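PDB 2IM9: DUF1460 domain-containing protein from Legionella pneumophila subsp. pneumophila, which is of unknown function but belongs to the N-acetylmuramoyl-L-alanine amidase-like family, which suggests a role in cleaving cell-wall peptidoglycan. Local coordinates for residues D83-Y88 / T187-K192; L74-N79 / T121-G126; A28-Q33 / R89-D94; K183-I188 / K200-L205. All coordinates share one frame; numbering follows the deposited sequence.

Contact 1: residues D83-Y88 / T187-K192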
loop_
_atom_site.group_PDB
_atom_site.type_symbol
_atom_site.label_atom_id
_atom_site.label_comp_id
_atom_site.label_asym_id
_atom_site.label_seq_id
_atom_site.Cartn_x
_atom_site.Cartn_y
_atom_site.Cartn_z
ATOM N N ASP A 83 9.839 6.904 15.014
ATOM C CA ASP A 83 8.440 7.158 14.681
ATOM C C ASP A 83 7.536 6.381 15.623
ATOM O O ASP A 83 7.372 5.173 15.469
ATOM C CB ASP A 83 8.146 6.766 13.218
ATOM C CG ASP A 83 6.748 7.175 12.767
ATOM O OD1 ASP A 83 5.894 7.561 13.629
ATOM O OD2 ASP A 83 6.503 7.144 11.538
ATOM N N GLN A 84 6.966 7.093 16.597
ATOM C CA GLN A 84 6.207 6.470 17.704
ATOM C C GLN A 84 4.701 6.440 17.456
ATOM O O GLN A 84 3.896 6.256 18.393
ATOM C CB GLN A 84 6.537 7.190 19.026
ATOM C CG GLN A 84 8.056 7.160 19.362
ATOM C CD GLN A 84 8.384 7.815 20.707
ATOM O OE1 GLN A 84 7.636 8.666 21.207
ATOM N NE2 GLN A 84 9.511 7.422 21.284
ATOM N N PHE A 85 4.307 6.604 16.192
ATOM C CA PHE A 85 2.921 6.324 15.819
ATOM C C PHE A 85 2.636 4.815 15.987
ATOM O O PHE A 85 3.579 3.996 16.006
ATOM C CB PHE A 85 2.654 6.783 14.383
ATOM C CG PHE A 85 2.031 8.152 14.285
ATOM C CD1 PHE A 85 2.587 9.245 14.971
ATOM C CD2 PHE A 85 0.866 8.343 13.550
ATOM C CE1 PHE A 85 2.011 10.505 14.900
ATOM C CE2 PHE A 85 0.276 9.624 13.463
ATOM C CZ PHE A 85 0.870 10.705 14.140
ATOM N N PRO A 86 1.351 4.448 16.129
ATOM C CA PRO A 86 1.004 3.069 16.480
ATOM C C PRO A 86 1.422 2.078 15.396
ATOM O O PRO A 86 1.523 2.432 14.216
ATOM C CB PRO A 86 -0.525 3.077 16.592
ATOM C CG PRO A 86 -0.986 4.391 16.071
ATOM C CD PRO A 86 0.171 5.324 15.963
ATOM N N ARG A 87 1.631 0.830 15.803
ATOM C CA ARG A 87 1.976 -0.238 14.870
ATOM C C ARG A 87 0.806 -0.701 14.006
ATOM O O ARG A 87 0.999 -1.218 12.889
ATOM C CB ARG A 87 2.542 -1.412 15.670
ATOM C CG ARG A 87 3.933 -1.055 16.167
ATOM C CD ARG A 87 4.396 -2.003 17.246
ATOM N NE ARG A 87 3.646 -1.790 18.477
ATOM C CZ ARG A 87 3.869 -2.464 19.590
ATOM N NH1 ARG A 87 4.825 -3.396 19.592
ATOM N NH2 ARG A 87 3.148 -2.191 20.677
ATOM N N TYR A 88 -0.402 -0.536 14.542
ATOM C CA TYR A 88 -1.659 -0.798 13.825
ATOM C C TYR A 88 -2.785 -0.043 14.543
ATOM O O TYR A 88 -2.653 0.337 15.716
ATOM C CB TYR A 88 -1.988 -2.298 13.775
ATOM C CG TYR A 88 -1.886 -2.956 15.136
ATOM C CD1 TYR A 88 -2.997 -3.024 15.988
ATOM C CD2 TYR A 88 -0.669 -3.496 15.573
ATOM C CE1 TYR A 88 -2.908 -3.614 17.257
ATOM C CE2 TYR A 88 -0.555 -4.091 16.824
ATOM C CZ TYR A 88 -1.676 -4.146 17.665
ATOM O OH TYR A 88 -1.558 -4.733 18.902
ATOM N N THR A 187 9.827 13.865 9.947
ATOM C CA THR A 187 9.982 12.412 9.944
ATOM C C THR A 187 10.008 11.825 11.351
ATOM O O THR A 187 9.583 10.689 11.558
ATOM C CB THR A 187 11.263 12.004 9.190
ATOM O OG1 THR A 187 11.026 12.169 7.793
ATOM C CG2 THR A 187 11.625 10.548 9.448
ATOM N N ILE A 188 10.525 12.599 12.301
ATOM C CA ILE A 188 10.698 12.114 13.662
ATOM C C ILE A 188 9.465 12.463 14.472
ATOM O O ILE A 188 9.253 13.633 14.827
ATOM C CB ILE A 188 11.957 12.730 14.338
ATOM C CG1 ILE A 188 13.187 12.557 13.444
ATOM C CG2 ILE A 188 12.157 12.135 15.768
ATOM C CD1 ILE A 188 13.629 11.104 13.238
ATOM N N ARG A 189 8.674 11.437 14.775
ATOM C CA ARG A 189 7.386 11.626 15.438
ATOM C C ARG A 189 7.443 11.049 16.851
ATOM O O ARG A 189 7.386 9.837 17.042
ATOM C CB ARG A 189 6.249 11.013 14.606
ATOM C CG ARG A 189 6.109 11.676 13.227
ATOM C CD ARG A 189 4.825 11.304 12.541
ATOM N NE ARG A 189 4.768 9.878 12.204
ATOM C CZ ARG A 189 3.798 9.333 11.482
ATOM N NH1 ARG A 189 2.822 10.095 11.010
ATOM N NH2 ARG A 189 3.816 8.030 11.214
ATOM N N LEU A 190 7.600 11.936 17.836
ATOM C CA LEU A 190 7.768 11.528 19.223
ATOM C C LEU A 190 6.518 11.898 20.002
ATOM O O LEU A 190 5.914 12.932 19.743
ATOM C CB LEU A 190 9.005 12.199 19.820
ATOM C CG LEU A 190 10.333 11.977 19.085
ATOM C CD1 LEU A 190 11.474 12.762 19.756
ATOM C CD2 LEU A 190 10.675 10.488 18.945
ATOM N N GLN A 191 6.115 11.056 20.949
ATOM C CA GLN A 191 4.855 11.301 21.652
ATOM C C GLN A 191 4.967 12.488 22.596
ATOM O O GLN A 191 4.034 13.287 22.715
ATOM C CB GLN A 191 4.374 10.043 22.367
ATOM C CG GLN A 191 4.132 8.895 21.385
ATOM C CD GLN A 191 3.016 7.970 21.817
ATOM O OE1 GLN A 191 1.843 8.352 21.811
ATOM N NE2 GLN A 191 3.374 6.738 22.177
ATOM N N LYS A 192 6.127 12.597 23.239
ATOM C CA LYS A 192 6.483 13.729 24.091
ATOM C C LYS A 192 7.306 14.683 23.211
ATOM O O LYS A 192 8.387 14.321 22.740
ATOM C CB LYS A 192 7.294 13.208 25.283
ATOM C CG LYS A 192 7.560 14.203 26.405
ATOM C CD LYS A 192 8.037 13.436 27.639
ATOM C CE LYS A 192 8.644 14.331 28.712
ATOM N NZ LYS A 192 8.918 13.521 29.948
HETATM O O HOH W 1 7.782 9.229 10.164
HETATM O O HOH W 2 6.049 6.340 22.992
HETATM O O HOH W 3 8.097 10.440 23.404
#

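Contact 2: residues L74-N79 / T121-G126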
loop_
_atom_site.group_PDB
_atom_site.type_symbol
_atom_site.label_atom_id
_atom_site.label_comp_id
_atom_site.label_asym_id
_atom_site.label_seq_id
_atom_site.Cartn_x
_atom_site.Cartn_y
_atom_site.Cartn_z
ATOM N N LEU A 74 0.662 4.951 10.551
ATOM C CA LEU A 74 1.386 3.983 11.391
ATOM C C LEU A 74 2.850 4.336 11.530
ATOM O O LEU A 74 3.446 4.966 10.640
ATOM C CB LEU A 74 1.272 2.567 10.790
ATOM C CG LEU A 74 -0.162 2.034 10.646
ATOM C CD1 LEU A 74 -0.184 0.572 10.143
ATOM C CD2 LEU A 74 -0.872 2.135 11.986
ATOM N N GLY A 75 3.434 3.892 12.639
ATOM C CA GLY A 75 4.868 4.000 12.863
ATOM C C GLY A 75 5.428 2.700 13.425
ATOM O O GLY A 75 4.959 1.598 13.092
ATOM N N GLU A 76 6.459 2.819 14.259
ATOM C CA GLU A 76 7.100 1.647 14.854
ATOM C C GLU A 76 6.584 1.366 16.269
ATOM O O GLU A 76 7.000 0.388 16.897
ATOM C CB GLU A 76 8.624 1.795 14.847
ATOM C CG GLU A 76 9.275 1.372 13.522
ATOM C CD GLU A 76 8.851 2.256 12.355
ATOM O OE1 GLU A 76 9.215 3.460 12.348
ATOM O OE2 GLU A 76 8.139 1.745 11.460
ATOM N N GLY A 77 5.654 2.192 16.741
ATOM C CA GLY A 77 4.962 1.924 18.001
ATOM C C GLY A 77 5.452 2.738 19.182
ATOM O O GLY A 77 6.383 3.552 19.069
ATOM N N PRO A 78 4.851 2.500 20.354
ATOM C CA PRO A 78 5.274 3.200 21.554
ATOM C C PRO A 78 6.761 2.954 21.777
ATOM O O PRO A 78 7.269 1.869 21.458
ATOM C CB PRO A 78 4.444 2.516 22.663
ATOM C CG PRO A 78 3.218 2.005 21.960
ATOM C CD PRO A 78 3.750 1.542 20.609
ATOM N N ASN A 79 7.458 3.955 22.296
ATOM C CA ASN A 79 8.864 3.836 22.617
ATOM C C ASN A 79 9.782 3.678 21.408
ATOM O O ASN A 79 10.968 3.406 21.579
ATOM C CB ASN A 79 9.097 2.675 23.607
ATOM C CG ASN A 79 8.153 2.732 24.799
ATOM O OD1 ASN A 79 8.155 3.714 25.543
ATOM N ND2 ASN A 79 7.347 1.676 24.990
ATOM N N THR A 121 4.592 -7.948 6.643
ATOM C CA THR A 121 4.162 -7.275 5.421
ATOM C C THR A 121 4.711 -5.840 5.383
ATOM O O THR A 121 5.055 -5.335 4.302
ATOM C CB THR A 121 2.603 -7.260 5.296
ATOM O OG1 THR A 121 2.103 -8.605 5.366
ATOM C CG2 THR A 121 2.174 -6.689 3.963
ATOM N N ARG A 122 4.799 -5.215 6.562
ATOM C CA ARG A 122 5.214 -3.813 6.685
ATOM C C ARG A 122 6.714 -3.632 6.671
ATOM O O ARG A 122 7.191 -2.576 6.252
ATOM C CB ARG A 122 4.687 -3.188 7.979
ATOM C CG ARG A 122 3.207 -2.895 7.978
ATOM C CD ARG A 122 2.885 -2.070 9.249
ATOM N NE ARG A 122 3.404 -0.705 9.129
ATOM C CZ ARG A 122 3.967 -0.023 10.124
ATOM N NH1 ARG A 122 4.104 -0.587 11.332
ATOM N NH2 ARG A 122 4.404 1.222 9.910
ATOM N N TYR A 123 7.446 -4.653 7.129
ATOM C CA TYR A 123 8.899 -4.572 7.306
ATOM C C TYR A 123 9.610 -5.699 6.585
ATOM O O TYR A 123 9.154 -6.829 6.591
ATOM C CB TYR A 123 9.279 -4.657 8.784
ATOM C CG TYR A 123 8.687 -3.547 9.616
ATOM C CD1 TYR A 123 9.339 -2.319 9.743
ATOM C CD2 TYR A 123 7.480 -3.730 10.274
ATOM C CE1 TYR A 123 8.782 -1.282 10.506
ATOM C CE2 TYR A 123 6.911 -2.719 11.032
ATOM C CZ TYR A 123 7.559 -1.500 11.134
ATOM O OH TYR A 123 6.987 -0.521 11.901
ATOM N N LYS A 124 10.756 -5.385 6.006
ATOM C CA LYS A 124 11.628 -6.408 5.425
ATOM C C LYS A 124 11.991 -7.481 6.466
ATOM O O LYS A 124 12.536 -7.166 7.530
ATOM C CB LYS A 124 12.888 -5.743 4.868
ATOM C CG LYS A 124 13.804 -6.679 4.123
ATOM C CD LYS A 124 15.145 -6.033 3.849
ATOM C CE LYS A 124 16.139 -7.058 3.297
ATOM N NZ LYS A 124 17.426 -6.388 2.900
ATOM N N ASN A 125 11.679 -8.744 6.144
ATOM C CA ASN A 125 11.874 -9.901 7.045
ATOM C C ASN A 125 11.240 -9.788 8.428
ATOM O O ASN A 125 11.658 -10.481 9.381
ATOM C CB ASN A 125 13.360 -10.261 7.178
ATOM C CG ASN A 125 14.024 -10.483 5.834
ATOM O OD1 ASN A 125 13.491 -11.197 4.977
ATOM N ND2 ASN A 125 15.182 -9.848 5.633
ATOM N N GLY A 126 10.221 -8.932 8.542
ATOM C CA GLY A 126 9.524 -8.732 9.810
ATOM C C GLY A 126 10.380 -8.143 10.922
ATOM O O GLY A 126 10.035 -8.245 12.102
#

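Contact 3: residues A28-Q33 / R89-D94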
loop_
_atom_site.group_PDB
_atom_site.type_symbol
_atom_site.label_atom_id
_atom_site.label_comp_id
_atom_site.label_asym_id
_atom_site.label_seq_id
_atom_site.Cartn_x
_atom_site.Cartn_y
_atom_site.Cartn_z
ATOM N N ALA A 28 -0.102 3.726 22.523
ATOM C CA ALA A 28 -0.480 2.511 23.245
ATOM C C ALA A 28 -1.998 2.374 23.344
ATOM O O ALA A 28 -2.538 1.282 23.172
ATOM C CB ALA A 28 0.166 2.471 24.616
ATOM N N ALA A 29 -2.687 3.480 23.609
ATOM C CA ALA A 29 -4.154 3.449 23.744
ATOM C C ALA A 29 -4.839 3.122 22.426
ATOM O O ALA A 29 -5.834 2.397 22.390
ATOM C CB ALA A 29 -4.668 4.767 24.285
ATOM N N ILE A 30 -4.300 3.676 21.341
ATOM C CA ILE A 30 -4.811 3.407 20.010
ATOM C C ILE A 30 -4.686 1.917 19.673
ATOM O O ILE A 30 -5.636 1.284 19.199
ATOM C CB ILE A 30 -4.099 4.284 18.961
ATOM C CG1 ILE A 30 -4.441 5.761 19.194
ATOM C CG2 ILE A 30 -4.469 3.840 17.552
ATOM C CD1 ILE A 30 -3.528 6.727 18.417
ATOM N N GLU A 31 -3.519 1.352 19.961
ATOM C CA GLU A 31 -3.305 -0.078 19.738
ATOM C C GLU A 31 -4.226 -0.936 20.596
ATOM O O GLU A 31 -4.697 -1.993 20.145
ATOM C CB GLU A 31 -1.850 -0.440 20.003
ATOM C CG GLU A 31 -0.867 0.137 18.974
ATOM C CD GLU A 31 0.562 -0.275 19.263
ATOM O OE1 GLU A 31 0.795 -0.945 20.301
ATOM O OE2 GLU A 31 1.469 0.078 18.476
ATOM N N GLU A 32 -4.486 -0.490 21.825
ATOM C CA GLU A 32 -5.356 -1.250 22.733
ATOM C C GLU A 32 -6.764 -1.308 22.200
ATOM O O GLU A 32 -7.414 -2.363 22.269
ATOM C CB GLU A 32 -5.362 -0.673 24.157
ATOM C CG GLU A 32 -4.118 -1.016 24.950
ATOM N N GLN A 33 -7.239 -0.184 21.664
ATOM C CA GLN A 33 -8.553 -0.137 21.007
ATOM C C GLN A 33 -8.590 -1.111 19.834
ATOM O O GLN A 33 -9.581 -1.840 19.641
ATOM C CB GLN A 33 -8.866 1.283 20.501
ATOM C CG GLN A 33 -10.062 1.347 19.526
ATOM C CD GLN A 33 -10.232 2.704 18.812
ATOM O OE1 GLN A 33 -9.357 3.173 18.069
ATOM N NE2 GLN A 33 -11.384 3.334 19.037
ATOM N N ARG A 89 -3.867 0.211 13.821
ATOM C CA ARG A 89 -4.992 0.962 14.375
ATOM C C ARG A 89 -6.239 0.729 13.552
ATOM O O ARG A 89 -6.159 0.275 12.400
ATOM C CB ARG A 89 -4.659 2.461 14.417
ATOM C CG ARG A 89 -4.499 3.096 13.041
ATOM C CD ARG A 89 -3.734 4.398 13.112
ATOM N NE ARG A 89 -4.417 5.407 13.954
ATOM C CZ ARG A 89 -3.915 6.609 14.252
ATOM N NH1 ARG A 89 -2.720 6.975 13.810
ATOM N NH2 ARG A 89 -4.611 7.455 15.030
ATOM N N VAL A 90 -7.397 1.052 14.126
ATOM C CA VAL A 90 -8.662 0.891 13.385
ATOM C C VAL A 90 -9.432 2.196 13.247
ATOM O O VAL A 90 -10.563 2.194 12.747
ATOM C CB VAL A 90 -9.569 -0.166 14.043
ATOM C CG1 VAL A 90 -8.928 -1.560 13.925
ATOM C CG2 VAL A 90 -9.845 0.197 15.513
ATOM N N ASP A 91 -8.837 3.293 13.696
ATOM C CA ASP A 91 -9.506 4.602 13.738
ATOM C C ASP A 91 -9.113 5.522 12.568
ATOM O O ASP A 91 -9.641 6.622 12.431
ATOM C CB ASP A 91 -9.203 5.309 15.066
ATOM C CG ASP A 91 -7.739 5.689 15.198
ATOM O OD1 ASP A 91 -6.884 4.871 14.807
ATOM O OD2 ASP A 91 -7.432 6.802 15.674
ATOM N N GLY A 92 -8.179 5.076 11.730
ATOM C CA GLY A 92 -7.702 5.915 10.626
ATOM C C GLY A 92 -6.747 5.125 9.754
ATOM O O GLY A 92 -6.112 4.192 10.242
ATOM N N PHE A 93 -6.665 5.501 8.479
ATOM C CA PHE A 93 -5.788 4.858 7.500
ATOM C C PHE A 93 -5.234 5.849 6.500
ATOM O O PHE A 93 -5.888 6.855 6.201
ATOM C CB PHE A 93 -6.578 3.835 6.679
ATOM C CG PHE A 93 -7.103 2.682 7.484
ATOM C CD1 PHE A 93 -6.265 1.639 7.858
ATOM C CD2 PHE A 93 -8.449 2.644 7.864
ATOM C CE1 PHE A 93 -6.750 0.563 8.619
ATOM C CE2 PHE A 93 -8.948 1.580 8.604
ATOM C CZ PHE A 93 -8.088 0.526 8.981
ATOM N N ASP A 94 -4.063 5.542 5.936
ATOM C CA ASP A 94 -3.683 6.161 4.670
ATOM C C ASP A 94 -3.737 5.083 3.579
ATOM O O ASP A 94 -4.142 3.950 3.860
ATOM C CB ASP A 94 -2.340 6.881 4.759
ATOM C CG ASP A 94 -1.188 5.960 5.038
ATOM O OD1 ASP A 94 -1.098 4.880 4.409
ATOM O OD2 ASP A 94 -0.321 6.350 5.863
HETATM O O HOH W 4 -7.317 1.814 16.949
#

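Contact 4: residues K183-I188 / K200-L205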
loop_
_atom_site.group_PDB
_atom_site.type_symbol
_atom_site.label_atom_id
_atom_site.label_comp_id
_atom_site.label_asym_id
_atom_site.label_seq_id
_atom_site.Cartn_x
_atom_site.Cartn_y
_atom_site.Cartn_z
ATOM N N LYS A 183 15.095 14.520 4.190
ATOM C CA LYS A 183 14.134 14.522 5.292
ATOM C C LYS A 183 14.294 15.687 6.257
ATOM O O LYS A 183 15.391 16.221 6.441
ATOM C CB LYS A 183 14.209 13.213 6.072
ATOM C CG LYS A 183 13.703 12.029 5.283
ATOM C CD LYS A 183 13.840 10.743 6.102
ATOM C CE LYS A 183 13.084 9.566 5.450
ATOM N NZ LYS A 183 11.629 9.893 5.235
ATOM N N THR A 184 13.178 16.054 6.869
ATOM C CA THR A 184 13.162 17.099 7.893
ATOM C C THR A 184 12.763 16.483 9.224
ATOM O O THR A 184 12.470 15.294 9.301
ATOM C CB THR A 184 12.140 18.201 7.558
ATOM O OG1 THR A 184 10.820 17.661 7.633
ATOM C CG2 THR A 184 12.378 18.773 6.155
ATOM N N ILE A 185 12.705 17.312 10.264
ATOM C CA ILE A 185 12.293 16.819 11.588
ATOM C C ILE A 185 10.885 16.219 11.608
ATOM O O ILE A 185 10.546 15.471 12.542
ATOM C CB ILE A 185 12.466 17.889 12.692
ATOM C CG1 ILE A 185 11.628 19.134 12.399
ATOM C CG2 ILE A 185 13.951 18.229 12.867
ATOM C CD1 ILE A 185 11.507 20.040 13.604
ATOM N N ASP A 186 10.076 16.509 10.584
ATOM C CA ASP A 186 8.710 15.952 10.478
ATOM C C ASP A 186 8.715 14.424 10.382
ATOM O O ASP A 186 7.731 13.766 10.698
ATOM C CB ASP A 186 7.976 16.520 9.261
ATOM C CG ASP A 186 7.404 17.904 9.514
ATOM O OD1 ASP A 186 7.634 18.479 10.607
ATOM O OD2 ASP A 186 6.735 18.407 8.586
ATOM N N THR A 187 9.827 13.865 9.947
ATOM C CA THR A 187 9.982 12.412 9.944
ATOM C C THR A 187 10.008 11.825 11.351
ATOM O O THR A 187 9.583 10.689 11.558
ATOM C CB THR A 187 11.263 12.004 9.190
ATOM O OG1 THR A 187 11.026 12.169 7.793
ATOM C CG2 THR A 187 11.625 10.548 9.448
ATOM N N ILE A 188 10.525 12.599 12.301
ATOM C CA ILE A 188 10.698 12.114 13.662
ATOM C C ILE A 188 9.465 12.463 14.472
ATOM O O ILE A 188 9.253 13.633 14.827
ATOM C CB ILE A 188 11.957 12.730 14.338
ATOM C CG1 ILE A 188 13.187 12.557 13.444
ATOM C CG2 ILE A 188 12.157 12.135 15.768
ATOM C CD1 ILE A 188 13.629 11.104 13.238
ATOM N N LYS A 200 18.501 15.578 16.882
ATOM C CA LYS A 200 19.496 14.555 17.192
ATOM C C LYS A 200 19.178 13.237 16.482
ATOM O O LYS A 200 20.035 12.645 15.823
ATOM C CB LYS A 200 19.575 14.335 18.713
ATOM C CG LYS A 200 20.343 13.063 19.164
ATOM C CD LYS A 200 20.226 12.817 20.686
ATOM C CE LYS A 200 21.280 11.803 21.191
ATOM N NZ LYS A 200 20.785 10.394 21.520
ATOM N N ARG A 201 17.935 12.794 16.622
ATOM C CA ARG A 201 17.537 11.519 16.056
ATOM C C ARG A 201 17.528 11.585 14.542
ATOM O O ARG A 201 17.850 10.600 13.898
ATOM C CB ARG A 201 16.183 11.081 16.605
ATOM C CG ARG A 201 16.297 10.698 18.068
ATOM C CD ARG A 201 14.952 10.330 18.641
ATOM N NE ARG A 201 15.021 10.304 20.101
ATOM C CZ ARG A 201 14.219 9.582 20.878
ATOM N NH1 ARG A 201 13.283 8.797 20.350
ATOM N NH2 ARG A 201 14.358 9.647 22.202
ATOM N N LEU A 202 17.154 12.736 13.978
ATOM C CA LEU A 202 17.207 12.881 12.511
ATOM C C LEU A 202 18.624 12.693 11.949
ATOM O O LEU A 202 18.805 11.981 10.967
ATOM C CB LEU A 202 16.636 14.215 12.061
ATOM C CG LEU A 202 16.486 14.341 10.537
ATOM C CD1 LEU A 202 15.522 13.307 9.952
ATOM C CD2 LEU A 202 16.066 15.817 10.228
ATOM N N VAL A 203 19.633 13.317 12.565
ATOM C CA VAL A 203 21.033 13.132 12.128
ATOM C C VAL A 203 21.429 11.666 12.208
ATOM O O VAL A 203 22.098 11.133 11.317
ATOM C CB VAL A 203 22.038 13.996 12.986
ATOM C CG1 VAL A 203 23.484 13.637 12.641
ATOM C CG2 VAL A 203 21.748 15.472 12.804
ATOM N N GLU A 204 20.998 11.012 13.279
ATOM C CA GLU A 204 21.289 9.595 13.485
ATOM C C GLU A 204 20.667 8.729 12.386
ATOM O O GLU A 204 21.323 7.837 11.803
ATOM C CB GLU A 204 20.748 9.196 14.841
ATOM C CG GLU A 204 20.988 7.771 15.248
ATOM C CD GLU A 204 20.321 7.528 16.583
ATOM O OE1 GLU A 204 20.913 7.897 17.620
ATOM O OE2 GLU A 204 19.178 7.016 16.592
ATOM N N LEU A 205 19.399 9.007 12.103
ATOM C CA LEU A 205 18.669 8.304 11.064
ATOM C C LEU A 205 19.291 8.556 9.685
ATOM O O LEU A 205 19.428 7.629 8.873
ATOM C CB LEU A 205 17.201 8.753 11.059
ATOM C CG LEU A 205 16.305 8.016 10.051
ATOM C CD1 LEU A 205 16.284 6.491 10.291
ATOM C CD2 LEU A 205 14.909 8.649 10.018
#

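Contact 1: residues D83-Y88 / T187-K192
Arg189 and Phe85 make the tight end of this contact: the guanidinium lies flat over one face of the ring, with the planes only 3° apart. Arg189 CZ sits 3.6 Å from the centroid of the Phe85 ring, so the stack is also a cation-pi interaction. At the edge of the guanidinium, Asp83 takes two bonds side-on, Arg189 NE to Asp83 OD1 at 2.9 Å and Arg189 NH2 to Asp83 OD2 at 2.8 Å. The carboxylate is turned well away from the guanidinium plane, and OD1 is met from above its own plane by NE while the backbone N of Phe85 reaches it from the opposite face. Arg133 gives OD2 a second salt bridge, one water bridges OD2 and Thr187 O, and NH1 of Arg189 goes to the carbonyl of Gly72.

The other end is wetter. The extended side chain of Gln84 runs along the 187-192 backbone until OE1 accepts from Gln191 N at 2.8 Å. Two waters also donate to Gln84 OE1: one accepts from Lys192 N; the other makes only a weak bond to OE1 but a sound one from Gln191 NE2. The amide oxygen of Gln191 turns instead to the backbone N of Ser27. Two irregular loops are thus joined through a single beta bridge between Asp83 and Arg189, with Gln84 N bonded to Arg189 O at 2.8 Å, beside an Asx turn in which Asp83 OD1 accepts from Phe85 N.

Contact 2: residues L74-N79 / T121-G126
Tyr123 OH donates to Glu76 OE2 at 2.6 Å, the shortest bond between the two segments, using the anti lone pair of the carboxylate. The acid comes in at the edge of the phenol ring, close to the ring plane, while its own plane stands almost perpendicular at 85°. A bend in the Glu76 chain (chi2 64°) curls the carboxylate back to this position. Its other oxygen, OE1, forms a salt bridge with Arg133.

Next to it, Arg122 grips Gly75 O end-on with both terminal nitrogens. NH1 makes the shorter and straighter bond, 2.9 Å to Gly75 O. NH2 is longer, 3.3 Å from Gly75 O, and stands above the carbonyl plane, but the oxygen remains in the plane of the guanidinium. All five touching residues are buried. Helix 111-122 ends here: Arg122 is its last residue and Tyr123 the first to leave helical geometry, so two consecutive side chains at a helix C-terminus reach across to one loop. That loop, 74-79, is tied in turn to the 83-88 segment through backbone bonds from Gly75 and Glu76.

Beyond the polar groups comes the packing. Leu74 CB lies over a face of the guanidinium, offset toward its rim and 3.5 Å from Arg122 NH2. Farther along, Leu74 CD1 rests 3.9 Å from Arg122 NE, and the leucine also touches Thr97 of helix 95-107.

Contact 3: residues A28-Q33 / R89-D94
Ile30 meets Arg89 with both of its branches: CG2 stands anti to the backbone N, CG1 beside it (chi1 -66°), and the chain then extends to CD1. Arg89 starts with CG between its own backbone N and carbonyl carbon (chi1 66°) and bends at chi3, which brings the guanidinium alongside Asp91. There Arg89 NE bonds to Asp91 OD1 at 2.7 Å and Arg89 NH2 to Asp91 OD2 at 3.0 Å, a side-on salt bridge with both oxygens near the guanidinium plane.

Against this pair the isoleucine packs closely. Its CG2 is 3.4 Å from Arg89 CB, and its CD1 lies 3.6 Å from Arg89 NH2, over a face of the guanidinium. A turn later on the helix, Gln33 reaches out extended, with OE1 3.7 Å from Asp91 CB and close to Val90 CG2. No direct hydrogen bond crosses; one water takes that place, accepting from Val90 N and donating to Ile30 O and, at 2.7 Å, to Gln33 OE1.

Helix 27-45 is thereby laid on a loop that runs into the N-cap of helix 95-107, where Asp94 OD1 accepts from Thr97 N.

Contact 4: residues K183-I188 / K200-L205
Ile185 O takes a 2.9 Å bond from Ile188 N and a second, weak one from the side chain of Gln198, and both isoleucines press on Leu202 of the facing helix. The turn that carries them is a short 3-10 segment, 185-187. An ST turn leads into it and overlaps its start, Thr184 OG1 accepting from Asp186 N at 3.3 Å.

Leu202 is the residue on which the contact centres. With CG trans to the backbone N (chi1 -172°), it thrusts both methyls at the loop: CD2 comes 3.5 Å from Thr184 C, nearly against the peptide that leads into Ile185, and CD1 lies 3.7 Å from Thr184 O. Ile188 covers the base of the leucine, its CG1 4.1 Å from Leu202 CB, and its CD1 lies over the helix backbone where Arg201 passes to Leu202. One turn on, Leu205 CD2 meets Thr187 CG2 at 3.8 Å and Ile188 CD1 at 4.2 Å.

The charged residues bring their aliphatic parts. Lys183 offers CB to Leu202 while its amine goes to Tyr130 OH and to a cation-pi contact with Trp179. Arg201 sends its guanidinium off to Glu197 and to the carbonyl of Arg81. No hydrogen bond joins the two segments directly, which implies that they fit by apolar contact, while Lys206 and, weakly, Gln198 of the same helix add polar ties to the loop's carbonyls.

Contact 2 is the buried one, while contacts 1 and 3 lie at the surface and contact 4, its centre about 23 Å from that of the chain, is partly buried. The loop between helices 53-63 and 95-107 enters contacts 1, 2 and 3, whereas the loop 183-192 serves contacts 1 and 4, sharing Thr187 and Ile188. The chemistry differs: contact 2 rests on direct polar bonds although buried, contact 1 combines direct bonds with waters, contact 3 crosses by packing and one water, and contact 4 is apolar across its segments. Backbone bonds join contacts 1 and 2, the Arg87-Glu31 salt bridge contacts 1 and 3; contacts 3 and 4 stand apart, with their nearest atoms about 12 Å apart.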